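Local atomic coordinates of shikimate dehydrogenase (NADP(+)) (Thermotoga maritima, PDB entry 3U62), a protein that probably catalyses the reversible NADPH-linked reduction of 3-dehydroshikimate to shikimate, a step of chorismate and aromatic amino acid biosynthesis. Residues A[6-11]-A[37-42]; A[133-138]-A[150-155]; A[69-74]-A[87-92]; A[163-168]-A[189-194]. All blocks are in the same frame, centred on the assembly; numbering follows the deposited sequence.

Interaction 1: A[6-11]-A[37-42]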
loop_
_atom_site.group_PDB
_atom_site.type_symbol
_atom_site.label_atom_id
_atom_site.label_comp_id
_atom_site.label_asym_id
_atom_site.label_seq_id
_atom_site.Cartn_x
_atom_site.Cartn_y
_atom_site.Cartn_z
ATOM N N ILE A 6 -10.411 -5.345 -6.875
ATOM C CA ILE A 6 -11.633 -4.635 -6.520
ATOM C C ILE A 6 -11.289 -3.342 -5.787
ATOM O O ILE A 6 -10.289 -3.270 -5.067
ATOM C CB ILE A 6 -12.628 -5.522 -5.701
ATOM C CG1 ILE A 6 -12.067 -5.873 -4.312
ATOM C CG2 ILE A 6 -12.964 -6.811 -6.465
ATOM C CD1 ILE A 6 -12.545 -4.930 -3.196
ATOM N N GLY A 7 -12.116 -2.322 -5.989
ATOM C CA GLY A 7 -11.885 -1.013 -5.392
ATOM C C GLY A 7 -12.751 0.058 -6.020
ATOM O O GLY A 7 -13.661 -0.243 -6.800
ATOM N N TYR A 8 -12.466 1.309 -5.665
ATOM C CA TYR A 8 -13.226 2.459 -6.135
ATOM C C TYR A 8 -12.431 3.733 -5.859
ATOM O O TYR A 8 -12.444 4.238 -4.734
ATOM C CB TYR A 8 -14.576 2.521 -5.421
ATOM C CG TYR A 8 -15.594 3.408 -6.083
ATOM C CD1 TYR A 8 -16.208 3.023 -7.275
ATOM C CD2 TYR A 8 -15.963 4.621 -5.509
ATOM C CE1 TYR A 8 -17.151 3.828 -7.888
ATOM C CE2 TYR A 8 -16.908 5.436 -6.112
ATOM C CZ TYR A 8 -17.499 5.032 -7.300
ATOM O OH TYR A 8 -18.436 5.836 -7.905
ATOM N N PRO A 9 -11.726 4.258 -6.881
ATOM C CA PRO A 9 -11.667 3.774 -8.263
ATOM C C PRO A 9 -10.670 2.630 -8.466
ATOM O O PRO A 9 -9.785 2.420 -7.629
ATOM C CB PRO A 9 -11.195 5.007 -9.032
ATOM C CG PRO A 9 -10.328 5.732 -8.064
ATOM C CD PRO A 9 -10.894 5.463 -6.691
ATOM N N VAL A 10 -10.817 1.908 -9.576
ATOM C CA VAL A 10 -9.888 0.834 -9.918
ATOM C C VAL A 10 -9.712 0.632 -11.432
ATOM O O VAL A 10 -8.855 -0.142 -11.862
ATOM C CB VAL A 10 -10.268 -0.494 -9.201
ATOM C CG1 VAL A 10 -11.215 -1.347 -10.048
ATOM C CG2 VAL A 10 -9.006 -1.271 -8.824
ATOM N N ARG A 11 -10.508 1.338 -12.231
ATOM C CA ARG A 11 -10.481 1.163 -13.687
ATOM C C ARG A 11 -9.126 1.490 -14.337
ATOM O O ARG A 11 -8.809 0.968 -15.405
ATOM C CB ARG A 11 -11.618 1.947 -14.356
ATOM C CG ARG A 11 -11.459 3.453 -14.306
ATOM C CD ARG A 11 -12.795 4.163 -14.401
ATOM N NE ARG A 11 -12.618 5.613 -14.381
ATOM C CZ ARG A 11 -12.465 6.342 -13.277
ATOM N NH1 ARG A 11 -12.475 5.769 -12.080
ATOM N NH2 ARG A 11 -12.306 7.655 -13.372
ATOM N N ILE A 37 -16.316 -1.219 -7.723
ATOM C CA ILE A 37 -17.530 -1.330 -6.921
ATOM C C ILE A 37 -17.646 -0.133 -5.981
ATOM O O ILE A 37 -16.758 0.094 -5.160
ATOM C CB ILE A 37 -17.530 -2.639 -6.085
ATOM C CG1 ILE A 37 -17.242 -3.850 -6.981
ATOM C CG2 ILE A 37 -18.863 -2.807 -5.351
ATOM C CD1 ILE A 37 -16.770 -5.093 -6.237
ATOM N N PRO A 38 -18.734 0.650 -6.111
ATOM C CA PRO A 38 -18.948 1.742 -5.162
ATOM C C PRO A 38 -19.274 1.211 -3.762
ATOM O O PRO A 38 -19.873 0.137 -3.643
ATOM C CB PRO A 38 -20.143 2.497 -5.754
ATOM C CG PRO A 38 -20.849 1.503 -6.604
ATOM C CD PRO A 38 -19.783 0.604 -7.147
ATOM N N PRO A 39 -18.873 1.952 -2.706
ATOM C CA PRO A 39 -19.106 1.537 -1.318
ATOM C C PRO A 39 -20.560 1.162 -1.027
ATOM O O PRO A 39 -20.812 0.206 -0.288
ATOM C CB PRO A 39 -18.713 2.780 -0.514
ATOM C CG PRO A 39 -17.698 3.455 -1.353
ATOM C CD PRO A 39 -18.113 3.215 -2.776
ATOM N N GLU A 40 -21.498 1.901 -1.616
ATOM C CA GLU A 40 -22.929 1.672 -1.415
ATOM C C GLU A 40 -23.432 0.354 -2.018
ATOM O O GLU A 40 -24.495 -0.145 -1.627
ATOM C CB GLU A 40 -23.755 2.862 -1.926
ATOM C CG GLU A 40 -23.660 3.136 -3.435
ATOM C CD GLU A 40 -22.543 4.104 -3.821
ATOM O OE1 GLU A 40 -21.569 4.264 -3.049
ATOM O OE2 GLU A 40 -22.638 4.706 -4.911
ATOM N N SER A 41 -22.675 -0.201 -2.962
ATOM C CA SER A 41 -23.054 -1.445 -3.629
ATOM C C SER A 41 -22.253 -2.653 -3.147
ATOM O O SER A 41 -22.517 -3.781 -3.572
ATOM C CB SER A 41 -22.905 -1.301 -5.146
ATOM O OG SER A 41 -23.708 -0.244 -5.640
ATOM N N PHE A 42 -21.293 -2.421 -2.254
ATOM C CA PHE A 42 -20.338 -3.459 -1.855
ATOM C C PHE A 42 -20.965 -4.724 -1.267
ATOM O O PHE A 42 -20.641 -5.826 -1.709
ATOM C CB PHE A 42 -19.283 -2.900 -0.894
ATOM C CG PHE A 42 -18.147 -3.850 -0.626
ATOM C CD1 PHE A 42 -17.019 -3.854 -1.441
ATOM C CD2 PHE A 42 -18.203 -4.745 0.442
ATOM C CE1 PHE A 42 -15.964 -4.732 -1.197
ATOM C CE2 PHE A 42 -17.154 -5.625 0.694
ATOM C CZ PHE A 42 -16.032 -5.618 -0.127
#

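Interaction 2: A[133-138]-A[150-155]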
loop_
_atom_site.group_PDB
_atom_site.type_symbol
_atom_site.label_atom_id
_atom_site.label_comp_id
_atom_site.label_asym_id
_atom_site.label_seq_id
_atom_site.Cartn_x
_atom_site.Cartn_y
_atom_site.Cartn_z
ATOM N N LYS A 133 10.446 2.492 16.602
ATOM C CA LYS A 133 9.735 2.778 17.846
ATOM C C LYS A 133 8.941 4.082 17.809
ATOM O O LYS A 133 7.787 4.125 18.242
ATOM C CB LYS A 133 10.716 2.810 19.022
ATOM C CG LYS A 133 11.312 1.457 19.396
ATOM C CD LYS A 133 12.326 1.593 20.527
ATOM C CE LYS A 133 11.645 1.875 21.861
ATOM N NZ LYS A 133 12.573 2.509 22.835
ATOM N N ASP A 134 9.565 5.138 17.292
ATOM C CA ASP A 134 8.988 6.476 17.338
ATOM C C ASP A 134 8.224 6.780 16.052
ATOM O O ASP A 134 8.803 7.249 15.066
ATOM C CB ASP A 134 10.095 7.509 17.576
ATOM C CG ASP A 134 9.607 8.744 18.314
ATOM O OD1 ASP A 134 8.394 8.848 18.604
ATOM O OD2 ASP A 134 10.445 9.621 18.608
ATOM N N ILE A 135 6.923 6.498 16.070
ATOM C CA ILE A 135 6.071 6.674 14.896
ATOM C C ILE A 135 4.983 7.708 15.171
ATOM O O ILE A 135 4.218 7.585 16.133
ATOM C CB ILE A 135 5.439 5.333 14.429
ATOM C CG1 ILE A 135 6.527 4.286 14.166
ATOM C CG2 ILE A 135 4.587 5.543 13.171
ATOM C CD1 ILE A 135 6.032 2.848 14.138
ATOM N N TRP A 136 4.933 8.728 14.318
ATOM C CA TRP A 136 3.954 9.800 14.431
ATOM C C TRP A 136 3.017 9.773 13.235
ATOM O O TRP A 136 3.439 9.986 12.096
ATOM C CB TRP A 136 4.644 11.166 14.510
ATOM C CG TRP A 136 5.665 11.305 15.607
ATOM C CD1 TRP A 136 5.735 10.582 16.768
ATOM C CD2 TRP A 136 6.741 12.251 15.661
ATOM N NE1 TRP A 136 6.797 11.005 17.527
ATOM C CE2 TRP A 136 7.431 12.030 16.875
ATOM C CE3 TRP A 136 7.194 13.259 14.798
ATOM C CZ2 TRP A 136 8.548 12.783 17.250
ATOM C CZ3 TRP A 136 8.307 14.006 15.171
ATOM C CH2 TRP A 136 8.970 13.763 16.387
ATOM N N VAL A 137 1.746 9.502 13.500
ATOM C CA VAL A 137 0.728 9.488 12.460
ATOM C C VAL A 137 0.117 10.880 12.325
ATOM O O VAL A 137 -0.259 11.502 13.319
ATOM C CB VAL A 137 -0.372 8.435 12.749
ATOM C CG1 VAL A 137 -1.514 8.535 11.743
ATOM C CG2 VAL A 137 0.218 7.033 12.739
ATOM N N VAL A 138 0.044 11.365 11.089
ATOM C CA VAL A 138 -0.613 12.627 10.781
ATOM C C VAL A 138 -1.740 12.324 9.802
ATOM O O VAL A 138 -1.486 11.907 8.670
ATOM C CB VAL A 138 0.374 13.651 10.168
ATOM C CG1 VAL A 138 -0.328 14.962 9.856
ATOM C CG2 VAL A 138 1.544 13.894 11.107
ATOM N N PHE A 150 -2.356 0.926 17.225
ATOM C CA PHE A 150 -0.898 0.824 17.287
ATOM C C PHE A 150 -0.287 1.836 18.263
ATOM O O PHE A 150 -0.889 2.880 18.526
ATOM C CB PHE A 150 -0.299 1.033 15.894
ATOM C CG PHE A 150 -0.606 -0.072 14.923
ATOM C CD1 PHE A 150 -1.488 0.140 13.868
ATOM C CD2 PHE A 150 -0.008 -1.323 15.054
ATOM C CE1 PHE A 150 -1.773 -0.878 12.959
ATOM C CE2 PHE A 150 -0.286 -2.347 14.151
ATOM C CZ PHE A 150 -1.171 -2.125 13.101
ATOM N N PRO A 151 0.915 1.530 18.800
ATOM C CA PRO A 151 1.603 2.443 19.719
ATOM C C PRO A 151 2.239 3.622 18.976
ATOM O O PRO A 151 3.462 3.684 18.812
ATOM C CB PRO A 151 2.664 1.551 20.373
ATOM C CG PRO A 151 2.938 0.493 19.370
ATOM C CD PRO A 151 1.659 0.268 18.617
ATOM N N VAL A 152 1.388 4.542 18.532
ATOM C CA VAL A 152 1.808 5.706 17.762
ATOM C C VAL A 152 1.298 6.985 18.422
ATOM O O VAL A 152 0.394 6.939 19.261
ATOM C CB VAL A 152 1.289 5.639 16.294
ATOM C CG1 VAL A 152 1.881 4.441 15.557
ATOM C CG2 VAL A 152 -0.244 5.600 16.247
ATOM N N LYS A 153 1.886 8.120 18.053
ATOM C CA LYS A 153 1.311 9.416 18.393
ATOM C C LYS A 153 0.502 9.896 17.194
ATOM O O LYS A 153 0.860 9.610 16.048
ATOM C CB LYS A 153 2.400 10.423 18.763
ATOM C CG LYS A 153 3.126 10.083 20.057
ATOM C CD LYS A 153 4.108 11.165 20.457
ATOM C CE LYS A 153 4.793 10.820 21.774
ATOM N NZ LYS A 153 5.693 11.910 22.243
ATOM N N ILE A 154 -0.589 10.608 17.456
ATOM C CA ILE A 154 -1.502 11.021 16.390
ATOM C C ILE A 154 -1.671 12.542 16.352
ATOM O O ILE A 154 -1.939 13.177 17.374
ATOM C CB ILE A 154 -2.877 10.301 16.497
ATOM C CG1 ILE A 154 -2.686 8.777 16.498
ATOM C CG2 ILE A 154 -3.794 10.705 15.333
ATOM C CD1 ILE A 154 -3.873 7.988 17.029
ATOM N N PHE A 155 -1.502 13.104 15.155
ATOM C CA PHE A 155 -1.582 14.543 14.925
ATOM C C PHE A 155 -2.515 14.837 13.752
ATOM O O PHE A 155 -2.763 13.964 12.917
ATOM C CB PHE A 155 -0.189 15.111 14.628
ATOM C CG PHE A 155 0.826 14.829 15.700
ATOM C CD1 PHE A 155 1.703 13.754 15.581
ATOM C CD2 PHE A 155 0.908 15.638 16.830
ATOM C CE1 PHE A 155 2.644 13.487 16.572
ATOM C CE2 PHE A 155 1.844 15.380 17.827
ATOM C CZ PHE A 155 2.716 14.302 17.697
HETATM O O HOH W 1 5.473 5.571 18.509
#

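Interaction 3: A[69-74]-A[87-92]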
loop_
_atom_site.group_PDB
_atom_site.type_symbol
_atom_site.label_atom_id
_atom_site.label_comp_id
_atom_site.label_asym_id
_atom_site.label_seq_id
_atom_site.Cartn_x
_atom_site.Cartn_y
_atom_site.Cartn_z
ATOM N N TYR A 69 -16.163 -10.520 5.065
ATOM C CA TYR A 69 -16.610 -11.526 4.101
ATOM C C TYR A 69 -15.617 -12.668 3.884
ATOM O O TYR A 69 -15.894 -13.603 3.128
ATOM C CB TYR A 69 -16.971 -10.854 2.773
ATOM C CG TYR A 69 -18.028 -9.784 2.924
ATOM C CD1 TYR A 69 -17.675 -8.464 3.199
ATOM C CD2 TYR A 69 -19.385 -10.094 2.813
ATOM C CE1 TYR A 69 -18.641 -7.477 3.350
ATOM C CE2 TYR A 69 -20.361 -9.112 2.961
ATOM C CZ TYR A 69 -19.979 -7.805 3.229
ATOM O OH TYR A 69 -20.931 -6.824 3.378
ATOM N N VAL A 70 -14.470 -12.590 4.556
ATOM C CA VAL A 70 -13.435 -13.624 4.472
ATOM C C VAL A 70 -12.909 -13.974 5.867
ATOM O O VAL A 70 -13.314 -13.364 6.858
ATOM C CB VAL A 70 -12.255 -13.196 3.548
ATOM C CG1 VAL A 70 -12.712 -13.039 2.099
ATOM C CG2 VAL A 70 -11.581 -11.921 4.057
ATOM N N GLU A 71 -12.019 -14.962 5.935
ATOM C CA GLU A 71 -11.332 -15.304 7.176
ATOM C C GLU A 71 -9.925 -14.705 7.140
ATOM O O GLU A 71 -9.038 -15.243 6.468
ATOM C CB GLU A 71 -11.284 -16.825 7.365
ATOM C CG GLU A 71 -10.646 -17.285 8.669
ATOM C CD GLU A 71 -10.584 -18.795 8.778
ATOM O OE1 GLU A 71 -11.612 -19.408 9.138
ATOM O OE2 GLU A 71 -9.504 -19.368 8.507
ATOM N N PRO A 72 -9.716 -13.580 7.850
ATOM C CA PRO A 72 -8.424 -12.900 7.777
ATOM C C PRO A 72 -7.326 -13.591 8.577
ATOM O O PRO A 72 -7.602 -14.236 9.593
ATOM C CB PRO A 72 -8.723 -11.519 8.367
ATOM C CG PRO A 72 -9.865 -11.738 9.287
ATOM C CD PRO A 72 -10.676 -12.860 8.710
ATOM N N SER A 73 -6.090 -13.449 8.101
ATOM C CA SER A 73 -4.914 -13.922 8.822
ATOM C C SER A 73 -4.674 -13.052 10.052
ATOM O O SER A 73 -5.236 -11.958 10.167
ATOM C CB SER A 73 -3.685 -13.892 7.909
ATOM O OG SER A 73 -3.391 -12.572 7.486
ATOM N N GLU A 74 -3.836 -13.541 10.964
ATOM C CA GLU A 74 -3.525 -12.831 12.206
ATOM C C GLU A 74 -2.972 -11.428 11.953
ATOM O O GLU A 74 -3.360 -10.475 12.633
ATOM C CB GLU A 74 -2.544 -13.646 13.053
ATOM C CG GLU A 74 -2.358 -13.138 14.480
ATOM C CD GLU A 74 -1.317 -13.926 15.261
ATOM O OE1 GLU A 74 -0.561 -14.711 14.648
ATOM O OE2 GLU A 74 -1.250 -13.756 16.498
ATOM N N ARG A 87 -9.697 -17.945 -1.963
ATOM C CA ARG A 87 -10.661 -18.979 -1.577
ATOM C C ARG A 87 -11.143 -18.869 -0.130
ATOM O O ARG A 87 -11.007 -19.803 0.665
ATOM C CB ARG A 87 -10.114 -20.372 -1.912
ATOM C CG ARG A 87 -9.987 -20.564 -3.408
ATOM C CD ARG A 87 -9.311 -21.851 -3.810
ATOM N NE ARG A 87 -9.428 -22.010 -5.257
ATOM C CZ ARG A 87 -8.625 -22.749 -6.015
ATOM N NH1 ARG A 87 -7.616 -23.426 -5.479
ATOM N NH2 ARG A 87 -8.836 -22.808 -7.321
ATOM N N GLY A 88 -11.695 -17.702 0.195
ATOM C CA GLY A 88 -12.314 -17.464 1.494
ATOM C C GLY A 88 -11.385 -16.952 2.579
ATOM O O GLY A 88 -11.842 -16.578 3.661
ATOM N N LYS A 89 -10.083 -16.938 2.297
ATOM C CA LYS A 89 -9.085 -16.486 3.266
ATOM C C LYS A 89 -8.550 -15.113 2.884
ATOM O O LYS A 89 -8.299 -14.842 1.709
ATOM C CB LYS A 89 -7.927 -17.488 3.370
ATOM C CG LYS A 89 -8.337 -18.949 3.544
ATOM C CD LYS A 89 -9.008 -19.210 4.889
ATOM C CE LYS A 89 -9.528 -20.635 4.957
ATOM N NZ LYS A 89 -10.483 -20.817 6.086
ATOM N N GLY A 90 -8.378 -14.253 3.886
ATOM C CA GLY A 90 -7.873 -12.900 3.673
ATOM C C GLY A 90 -6.467 -12.709 4.211
ATOM O O GLY A 90 -6.130 -13.204 5.288
ATOM N N TYR A 91 -5.651 -11.984 3.450
ATOM C CA TYR A 91 -4.256 -11.749 3.799
ATOM C C TYR A 91 -3.899 -10.288 3.600
ATOM O O TYR A 91 -4.606 -9.558 2.900
ATOM C CB TYR A 91 -3.347 -12.620 2.931
ATOM C CG TYR A 91 -3.652 -14.092 3.041
ATOM C CD1 TYR A 91 -4.418 -14.741 2.073
ATOM C CD2 TYR A 91 -3.191 -14.835 4.127
ATOM C CE1 TYR A 91 -4.706 -16.096 2.180
ATOM C CE2 TYR A 91 -3.473 -16.187 4.245
ATOM C CZ TYR A 91 -4.231 -16.812 3.268
ATOM O OH TYR A 91 -4.512 -18.153 3.381
ATOM N N ASN A 92 -2.807 -9.858 4.223
ATOM C CA ASN A 92 -2.255 -8.545 3.934
ATOM C C ASN A 92 -0.828 -8.663 3.419
ATOM O O ASN A 92 0.073 -9.097 4.140
ATOM C CB ASN A 92 -2.336 -7.616 5.147
ATOM C CG ASN A 92 -2.123 -6.155 4.778
ATOM O OD1 ASN A 92 -3.053 -5.351 4.830
ATOM N ND2 ASN A 92 -0.896 -5.807 4.404
HETATM O O HOH W 2 -6.437 -16.108 6.353
#

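Interaction 4: A[163-168]-A[189-194]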
loop_
_atom_site.group_PDB
_atom_site.type_symbol
_atom_site.label_atom_id
_atom_site.label_comp_id
_atom_site.label_asym_id
_atom_site.label_seq_id
_atom_site.Cartn_x
_atom_site.Cartn_y
_atom_site.Cartn_z
ATOM N N VAL A 163 5.668 18.773 12.563
ATOM C CA VAL A 163 6.088 17.442 13.010
ATOM C C VAL A 163 7.172 16.833 12.113
ATOM O O VAL A 163 8.068 16.141 12.607
ATOM C CB VAL A 163 4.901 16.446 13.213
ATOM C CG1 VAL A 163 3.932 16.961 14.277
ATOM C CG2 VAL A 163 4.177 16.163 11.905
ATOM N N VAL A 164 7.093 17.099 10.809
ATOM C CA VAL A 164 8.094 16.607 9.856
ATOM C C VAL A 164 9.465 17.241 10.125
ATOM O O VAL A 164 10.499 16.585 9.968
ATOM C CB VAL A 164 7.650 16.817 8.379
ATOM C CG1 VAL A 164 8.794 16.547 7.405
ATOM C CG2 VAL A 164 6.469 15.919 8.048
ATOM N N LYS A 165 9.460 18.503 10.550
ATOM C CA LYS A 165 10.684 19.214 10.924
ATOM C C LYS A 165 11.480 18.472 12.007
ATOM O O LYS A 165 12.712 18.527 12.027
ATOM C CB LYS A 165 10.344 20.640 11.379
ATOM C CG LYS A 165 11.534 21.510 11.789
ATOM C CD LYS A 165 12.432 21.858 10.608
ATOM C CE LYS A 165 13.636 22.667 11.060
ATOM N NZ LYS A 165 14.559 22.974 9.933
ATOM N N LYS A 166 10.768 17.769 12.891
ATOM C CA LYS A 166 11.382 17.038 14.005
ATOM C C LYS A 166 11.637 15.557 13.695
ATOM O O LYS A 166 12.078 14.799 14.565
ATOM C CB LYS A 166 10.514 17.169 15.264
ATOM C CG LYS A 166 10.428 18.582 15.829
ATOM C CD LYS A 166 9.648 18.628 17.144
ATOM C CE LYS A 166 9.718 20.059 17.729
ATOM N NZ LYS A 166 9.033 20.154 19.049
ATOM N N ALA A 167 11.368 15.158 12.453
ATOM C CA ALA A 167 11.457 13.756 12.047
ATOM C C ALA A 167 12.614 13.487 11.088
ATOM O O ALA A 167 13.237 14.420 10.572
ATOM C CB ALA A 167 10.143 13.308 11.428
ATOM N N LYS A 168 12.891 12.205 10.856
ATOM C CA LYS A 168 13.950 11.792 9.937
ATOM C C LYS A 168 13.430 11.003 8.735
ATOM O O LYS A 168 14.107 10.921 7.708
ATOM C CB LYS A 168 15.030 10.994 10.675
ATOM C CG LYS A 168 15.858 11.826 11.642
ATOM C CD LYS A 168 17.134 11.111 12.044
ATOM C CE LYS A 168 17.939 11.940 13.030
ATOM N NZ LYS A 168 19.279 11.339 13.296
ATOM N N SER A 189 11.206 21.771 6.328
ATOM C CA SER A 189 10.872 20.555 7.068
ATOM C C SER A 189 11.326 19.286 6.344
ATOM O O SER A 189 11.752 18.321 6.984
ATOM C CB SER A 189 9.370 20.494 7.356
ATOM O OG SER A 189 8.957 21.595 8.155
ATOM N N LEU A 190 11.241 19.299 5.015
ATOM C CA LEU A 190 11.611 18.142 4.199
ATOM C C LEU A 190 13.117 17.956 4.040
ATOM O O LEU A 190 13.595 16.822 3.975
ATOM C CB LEU A 190 10.979 18.237 2.806
ATOM C CG LEU A 190 9.462 18.104 2.641
ATOM C CD1 LEU A 190 9.044 18.560 1.253
ATOM C CD2 LEU A 190 9.000 16.676 2.893
ATOM N N LYS A 191 13.852 19.065 3.978
ATOM C CA LYS A 191 15.250 19.060 3.515
ATOM C C LYS A 191 16.189 18.105 4.249
ATOM O O LYS A 191 17.076 17.511 3.632
ATOM C CB LYS A 191 15.836 20.480 3.509
ATOM C CG LYS A 191 16.059 21.085 4.893
ATOM C CD LYS A 191 16.620 22.492 4.813
ATOM C CE LYS A 191 16.898 23.041 6.206
ATOM N NZ LYS A 191 17.358 24.459 6.169
ATOM N N ASN A 192 15.993 17.957 5.557
ATOM C CA ASN A 192 16.892 17.154 6.378
ATOM C C ASN A 192 16.376 15.755 6.696
ATOM O O ASN A 192 16.974 15.042 7.508
ATOM C CB ASN A 192 17.242 17.897 7.667
ATOM C CG ASN A 192 18.193 19.057 7.429
ATOM O OD1 ASN A 192 18.958 19.070 6.462
ATOM N ND2 ASN A 192 18.155 20.038 8.323
ATOM N N LEU A 193 15.274 15.362 6.061
ATOM C CA LEU A 193 14.820 13.979 6.135
ATOM C C LEU A 193 15.838 13.079 5.442
ATOM O O LEU A 193 16.492 13.496 4.479
ATOM C CB LEU A 193 13.449 13.810 5.475
ATOM C CG LEU A 193 12.229 14.502 6.092
ATOM C CD1 LEU A 193 11.058 14.446 5.130
ATOM C CD2 LEU A 193 11.843 13.895 7.438
ATOM N N SER A 194 15.971 11.852 5.933
ATOM C CA SER A 194 16.824 10.860 5.286
ATOM C C SER A 194 16.024 9.934 4.370
ATOM O O SER A 194 16.592 9.282 3.491
ATOM C CB SER A 194 17.604 10.048 6.325
ATOM O OG SER A 194 16.721 9.364 7.212
HETATM O O HOH W 3 13.242 16.888 8.934
#

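Interaction 1: A[6-11]-A[37-42]
The ring of Tyr8 lies against the Pro38-Pro39 pair, and its orientation defines the outer half of this contact. Pro38 CA sits over one face of the ring, 3.8 Å from the Tyr8 ring centroid and 14° off the ring normal, which meets the geometry of a CH-pi contact. At the rim Pro38 CB touches Tyr8 CE1 at 3.9 Å, and on the other flank Pro39 CD approaches Tyr8 CD2 obliquely at 3.8 Å, the two side chains crossing at about a right angle. With CG anti to the backbone N of Tyr8 (chi1 -163°), the ring is carried across toward the prolines. Next to the ring in sequence, Ile37 N donates to Gly7 O at 3.0 Å; the N-H...O angle of 140° shows a bent bond, and the donor is tilted from the carbonyl plane. The inner half is apolar. Ile6 divides its branches between two partners: CG2 meets Ile37 CD1 at 4.2 Å, whereas Ile6 CD1 reaches Phe42 CE1 at 4.0 Å, in the plane of the ring and at its edge. Beyond the two segments, the backbone of Ile6 also bonds to Thr59, a predicted shikimate-binding residue. The contact thus joins the end of strand 2-7 to the loop following its parallel neighbour 31-36, at the C-terminal ends of these two strands, in the substrate-binding domain beside the predicted shikimate pocket.

Interaction 2: A[133-138]-A[150-155]
Val137 and Val152 pack through their CG2 methyls at 3.8 Å, and Val152 CG1 meets Ile135 CG2 at the same separation, so the two branches of one valine fill positions against alternate residues of the facing strand. The register is parallel, and three backbone bonds fix it: Lys153 N to Ile135 O, Val137 N to Lys153 O at 2.7 Å, and Phe155 N to Val137 O at 2.7 Å. The valine packing forms one tight part; the Trp136-Phe155 pair on the other face is the second. There the edge of Phe155 is directed at the face of the indole five-membered ring, centroids 5.7 Å apart and planes at 77°. Phe155 CG stands anti to its carbonyl carbon (chi1 -56°), which brings CE1 to Trp136 CB at 3.7 Å. The loose side begins at exposed Lys153, whose extended chain runs alongside the indole, CB lying 3.9 Å from Trp136 CD1. Toward Lys133 and Pro151 the two segments are linked through a water, which accepts from Ile135 N at 3.0 Å and lies within bonding distance of the Lys133 and Pro151 carbonyls. The chemistry implies that backbone bonds and apolar packing hold this edge of the Rossmann sheet together, while a single ordered water sits between the segments at the Lys133-Pro151 end.

Interaction 3: A[69-74]-A[87-92]
Glu71 N donates to Gly88 O at 2.8 Å, in the carbonyl plane, the first of three backbone bonds that pair the segments. Ser73 N donates to Gly90 O, also at 2.8 Å; between these two, Gly90 N approaches Glu71 O almost straight along its N-H, at 175°, yet from 58° above the carbonyl plane. A water donates both to Glu71 O at 2.7 Å and to Gly90 O, bridging the two carbonyls. Glu71 and Lys89 add a salt bridge in which Lys89 NZ stands 3.0 Å from Glu71 OE2, although as a hydrogen bond it is weak. The two chains run side by side in the same direction: the glutamate is extended, and the lysine turns about its CB-CG bond (chi2 -67°), which brings its amine over to the carboxylate. Outward from these bonds, Val70 CB rests 3.4 Å from Gly88 O while its CG2 lies 3.9 Å from Gly90 CA, where the missing side chain lets the strands close in. Ser73 CB touches Tyr91 CD2 at 3.9 Å; its OG caps helix 74-79 through a weak bond to Ala76 N, and is separately bonded to Asp75 OD1. Such pairing is that of a short parallel strand, 71-72, added to the edge of the mixed sheet in the substrate-binding domain, leading straight into the helix that opens with Glu74, a predicted NADP(+)-binding residue.

Interaction 4: A[163-168]-A[189-194]
Ser189 meets the end of helix 160-165 first: its OG lies 3.6 Å from Lys165 CB, and its CB is 4.0 Å from Val164 CG1. The hydroxyl itself is engaged by Asp161 and Ser186, and Lys165 CB packs against it. The carbonyl of Ser189 faces the same valine, with O 3.5 Å from Val164 CG1, and a water lies within hydrogen-bonding distance of both Ser189 O and Val164 O. The CB of Leu190 points away, and the residue starts a type I turn ending at Leu193. On that turn Lys191 comes near Lys165, with Lys165 NZ and Lys191 NZ 4.9 Å apart; Asp188 forms a salt bridge with Lys165 and a long, weak ion pair with Lys191, which would offset their like charges. Leu193 returns to the contact and splits its methyls: CD1 touches Val164 CG1 at 3.8 Å, the side chains crossing at about a right angle, while CD2 lies 3.5 Å from Ala167 O. The CG of Leu193 stands anti to its own carbonyl carbon (chi1 -66°), which carries both methyls toward the first segment. At Ser194, the backbone N donates to Lys168 O at 2.7 Å, in the carbonyl plane and with an angle of 155° at the hydrogen. Val164, Leu190 and Leu193 all rest on Leu170 of strand 169-172, and helix 205-213 covers Leu190; the segments lead into neighbouring parallel strands 169-172 and 195-198.

Overall arrangement
Interactions 1 and 3 belong to the mixed sheet of the substrate-binding domain, with centres 19 Å apart; they touch where Phe42 CE2 meets Tyr69 CE1 at 3.6 Å. Interactions 2 and 4 belong to the parallel Rossmann domain, with centres 15 Å apart, and join through Val163, whose CG2 lies 3.6 Å from Val138 CG2. Between domains, the centres of interactions 1 and 2 are 30 Å apart. Near the predicted sites, the side chain of Ile6 in interaction 1 is about 7 Å from that of Lys63, the predicted proton acceptor, and the side chain of Val137 in interaction 2 is about 4 Å from that of Ala116 of the predicted NADP(+) site. Interaction 4 is more remote, the side chain of Val164 being about 12 Å from that of Gly115, another residue of that site.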